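Local coordinates for protein UV damage endonuclease (Sulfolobus acidocaldarius, PDB 3TC3) that probably acts as a manganese-binding endonuclease of DNA repair, recognising different lesions in damaged DNA and cutting the strand, at residues W96-I107 with K144-M153. Residues are numbered along the deposited sequence; the frame is centred on the assembly and turned at random. Where two conformers were deposited one is given.
Sequences WKDKLSHILGDI and KYHADLLDSM
Helix 101-107 and helix 144-153 cross at -78° with their axes 8.4 Å apart, and the backbones come nearest where Gly105 meets Met153, CA to CA 4.8 Å. There the C-alpha hydrogen of Met153 points at the carbonyl oxygen of Leu104 (CA to O 3.4 Å), while a water donates to both Ser101 O and Ser152 O and so bridges the two backbones. Trp96, on the short helix 96-99, acts as a knob in a hole made by Tyr145, Asp148, Leu149 and Ser152. With CG between the backbone N and the carbonyl carbon (chi1 53°), the indole is swung toward helix 144-153, and its six-membered end enters edge first, CH2 reaching Leu149 CA at 3.7 Å. Ser152 OG is close to this edge too; its hydroxyl donates to Leu149 O (OG to O 2.7 Å) and packs against both methyls of Leu104. CD2 of Leu104 also touches Leu149 CD1 and the methyl end of Met153, whose sulfur lies near Ile107 CG2. Lys97, itself solvent-exposed, runs extended past CG and reaches in to the buried Asp148, forming a salt bridge whose hydrogen bond is weak (NZ to OD2 3.1 Å). The same oxygen receives a stronger bond from Lys144 NZ on its syn lone pair (NZ to OD2 2.7 Å), so the shared carboxylate probably offsets the closeness of the two ammonium groups. Farther in, Tyr145 OH bonds to Ser81 O, and Leu149 rests on Met120 of strand 117-120. The contact thus joins neighbouring outer helices, those following the second and third strands of the TIM barrel, away from the manganese site.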
# COMPACT_ATOMS: atom_id res chain seq x y z
N TRP A 96 -13.38 -12.11 -13.77
CA TRP A 96 -13.28 -12.50 -12.35
C TRP A 96 -14.25 -11.71 -11.51
O TRP A 96 -14.65 -12.20 -10.41
CB TRP A 96 -11.83 -12.34 -11.84
CG TRP A 96 -11.22 -10.99 -12.09
CD1 TRP A 96 -10.51 -10.57 -13.22
CD2 TRP A 96 -11.30 -9.84 -11.23
NE1 TRP A 96 -10.10 -9.27 -13.08
CE2 TRP A 96 -10.59 -8.77 -11.89
CE3 TRP A 96 -11.83 -9.62 -9.95
CZ2 TRP A 96 -10.45 -7.49 -11.30
CZ3 TRP A 96 -11.73 -8.36 -9.39
CH2 TRP A 96 -11.06 -7.32 -10.03
N LYS A 97 -14.64 -10.52 -11.95
CA LYS A 97 -15.55 -9.66 -11.12
C LYS A 97 -16.88 -10.36 -10.96
O LYS A 97 -17.44 -10.39 -9.85
CB LYS A 97 -15.82 -8.33 -11.75
CG LYS A 97 -14.64 -7.46 -11.87
CD LYS A 97 -14.92 -6.39 -12.94
CE LYS A 97 -13.71 -5.50 -13.19
NZ LYS A 97 -14.05 -4.29 -14.07
N ASP A 98 -17.38 -10.97 -12.04
CA ASP A 98 -18.56 -11.81 -11.92
C ASP A 98 -18.35 -13.15 -11.34
O ASP A 98 -19.10 -13.58 -10.43
CB ASP A 98 -19.22 -12.02 -13.30
CG ASP A 98 -19.91 -10.77 -13.79
OD1 ASP A 98 -20.01 -9.80 -13.00
OD2 ASP A 98 -20.34 -10.76 -14.96
N LYS A 99 -17.37 -13.88 -11.84
CA LYS A 99 -17.20 -15.26 -11.42
C LYS A 99 -16.89 -15.44 -9.93
O LYS A 99 -17.26 -16.44 -9.31
CB LYS A 99 -16.19 -16.00 -12.31
CG LYS A 99 -16.70 -16.15 -13.79
CD LYS A 99 -15.64 -16.81 -14.72
CE LYS A 99 -16.27 -17.44 -16.00
NZ LYS A 99 -16.96 -16.44 -16.88
N LEU A 100 -16.15 -14.48 -9.35
CA LEU A 100 -15.78 -14.50 -7.94
C LEU A 100 -16.54 -13.46 -7.09
O LEU A 100 -16.08 -13.14 -5.97
CB LEU A 100 -14.26 -14.24 -7.80
CG LEU A 100 -13.39 -15.14 -8.66
CD1 LEU A 100 -11.97 -14.63 -8.64
CD2 LEU A 100 -13.51 -16.64 -8.44
N SER A 101 -17.69 -12.94 -7.57
CA SER A 101 -18.42 -11.85 -6.91
C SER A 101 -18.75 -12.26 -5.48
O SER A 101 -18.75 -11.44 -4.58
CB SER A 101 -19.75 -11.48 -7.62
OG SER A 101 -20.49 -12.67 -7.77
N HIS A 102 -19.08 -13.54 -5.28
CA HIS A 102 -19.42 -14.11 -3.97
C HIS A 102 -18.39 -13.85 -2.89
O HIS A 102 -18.63 -13.19 -1.86
CB HIS A 102 -19.59 -15.62 -4.16
CG HIS A 102 -18.75 -16.18 -5.31
ND1 HIS A 102 -17.45 -16.55 -5.15
CD2 HIS A 102 -19.07 -16.42 -6.64
CE1 HIS A 102 -16.99 -17.02 -6.32
NE2 HIS A 102 -17.97 -16.94 -7.23
N ILE A 103 -17.21 -14.43 -3.12
CA ILE A 103 -16.09 -14.37 -2.19
C ILE A 103 -15.63 -12.91 -2.07
O ILE A 103 -15.29 -12.49 -0.97
CB ILE A 103 -14.90 -15.30 -2.59
CG1 ILE A 103 -15.42 -16.74 -2.92
CG2 ILE A 103 -13.80 -15.33 -1.47
CD1 ILE A 103 -14.61 -17.54 -4.00
N LEU A 104 -15.61 -12.17 -3.20
CA LEU A 104 -15.21 -10.73 -3.16
C LEU A 104 -16.13 -9.88 -2.27
O LEU A 104 -15.65 -9.10 -1.40
CB LEU A 104 -15.05 -10.16 -4.57
CG LEU A 104 -13.94 -10.80 -5.40
CD1 LEU A 104 -14.04 -10.52 -6.93
CD2 LEU A 104 -12.54 -10.18 -4.81
N GLY A 105 -17.44 -10.02 -2.44
CA GLY A 105 -18.40 -9.35 -1.59
C GLY A 105 -18.27 -9.77 -0.12
O GLY A 105 -18.39 -8.93 0.77
N ASP A 106 -18.00 -11.04 0.14
CA ASP A 106 -17.90 -11.60 1.50
C ASP A 106 -16.71 -10.96 2.24
O ASP A 106 -16.86 -10.54 3.41
CB ASP A 106 -17.75 -13.12 1.44
CG ASP A 106 -17.41 -13.73 2.79
OD1 ASP A 106 -18.29 -13.79 3.68
OD2 ASP A 106 -16.27 -14.20 3.02
N ILE A 107 -15.57 -10.85 1.52
CA ILE A 107 -14.35 -10.29 2.09
C ILE A 107 -14.62 -8.81 2.37
O ILE A 107 -14.29 -8.33 3.45
CB ILE A 107 -13.17 -10.49 1.14
CG1 ILE A 107 -12.68 -11.96 1.21
CG2 ILE A 107 -12.01 -9.49 1.56
CD1 ILE A 107 -11.86 -12.39 -0.04
N LYS A 144 -6.13 0.52 -12.83
CA LYS A 144 -7.54 0.17 -13.04
C LYS A 144 -7.86 -1.20 -12.43
O LYS A 144 -8.88 -1.36 -11.75
CB LYS A 144 -7.78 0.11 -14.55
CG LYS A 144 -9.16 -0.41 -14.80
CD LYS A 144 -9.46 -0.47 -16.29
CE LYS A 144 -10.98 -0.82 -16.50
NZ LYS A 144 -11.27 -2.18 -16.01
N TYR A 145 -6.93 -2.18 -12.53
CA TYR A 145 -7.18 -3.45 -11.84
C TYR A 145 -7.27 -3.30 -10.31
O TYR A 145 -8.13 -3.93 -9.68
CB TYR A 145 -6.03 -4.46 -12.21
CG TYR A 145 -5.69 -5.50 -11.14
CD1 TYR A 145 -6.66 -6.33 -10.58
CD2 TYR A 145 -4.34 -5.60 -10.66
CE1 TYR A 145 -6.36 -7.24 -9.53
CE2 TYR A 145 -4.04 -6.52 -9.69
CZ TYR A 145 -5.06 -7.34 -9.13
OH TYR A 145 -4.80 -8.21 -8.12
N HIS A 146 -6.42 -2.45 -9.75
CA HIS A 146 -6.49 -2.25 -8.30
C HIS A 146 -7.81 -1.63 -7.87
O HIS A 146 -8.39 -2.08 -6.91
CB HIS A 146 -5.29 -1.38 -7.84
CG HIS A 146 -3.97 -2.16 -7.81
ND1 HIS A 146 -3.32 -2.62 -8.95
CD2 HIS A 146 -3.25 -2.66 -6.71
CE1 HIS A 146 -2.21 -3.34 -8.55
NE2 HIS A 146 -2.17 -3.34 -7.22
N ALA A 147 -8.25 -0.60 -8.64
CA ALA A 147 -9.55 0.04 -8.33
C ALA A 147 -10.65 -0.98 -8.56
O ALA A 147 -11.60 -1.05 -7.74
CB ALA A 147 -9.73 1.20 -9.26
N ASP A 148 -10.57 -1.75 -9.63
CA ASP A 148 -11.62 -2.76 -9.85
C ASP A 148 -11.69 -3.76 -8.67
O ASP A 148 -12.78 -4.29 -8.35
CB ASP A 148 -11.35 -3.54 -11.16
CG ASP A 148 -11.65 -2.73 -12.42
OD1 ASP A 148 -12.26 -1.66 -12.31
OD2 ASP A 148 -11.23 -3.20 -13.48
N LEU A 149 -10.50 -4.19 -8.18
CA LEU A 149 -10.50 -5.20 -7.10
C LEU A 149 -11.21 -4.63 -5.86
O LEU A 149 -12.13 -5.26 -5.27
CB LEU A 149 -9.08 -5.67 -6.78
CG LEU A 149 -8.98 -6.72 -5.69
CD1 LEU A 149 -9.66 -8.04 -6.19
CD2 LEU A 149 -7.56 -6.94 -5.28
N LEU A 150 -10.84 -3.43 -5.47
CA LEU A 150 -11.45 -2.73 -4.32
C LEU A 150 -12.95 -2.48 -4.59
O LEU A 150 -13.79 -2.71 -3.67
CB LEU A 150 -10.68 -1.44 -4.08
CG LEU A 150 -9.19 -1.78 -3.66
CD1 LEU A 150 -8.42 -0.44 -3.59
CD2 LEU A 150 -9.10 -2.45 -2.31
N ASP A 151 -13.30 -2.09 -5.84
CA ASP A 151 -14.72 -1.91 -6.16
C ASP A 151 -15.47 -3.21 -6.01
O ASP A 151 -16.63 -3.23 -5.57
CB ASP A 151 -14.84 -1.46 -7.58
CG ASP A 151 -14.60 -0.00 -7.82
OD1 ASP A 151 -14.54 0.81 -6.89
OD2 ASP A 151 -14.54 0.34 -9.03
N SER A 152 -14.90 -4.33 -6.40
CA SER A 152 -15.59 -5.62 -6.38
C SER A 152 -15.84 -6.07 -4.97
O SER A 152 -16.80 -6.85 -4.73
CB SER A 152 -14.78 -6.68 -7.15
OG SER A 152 -13.66 -7.18 -6.39
N MET A 153 -15.01 -5.62 -4.03
CA MET A 153 -15.21 -5.91 -2.60
C MET A 153 -16.22 -4.94 -1.97
O MET A 153 -16.68 -5.19 -0.85
CB MET A 153 -13.89 -5.82 -1.83
CG MET A 153 -12.95 -6.87 -2.34
SD MET A 153 -11.34 -6.77 -1.52
CE MET A 153 -10.53 -8.23 -2.13
O HOH W 1 -18.49 -8.66 -5.83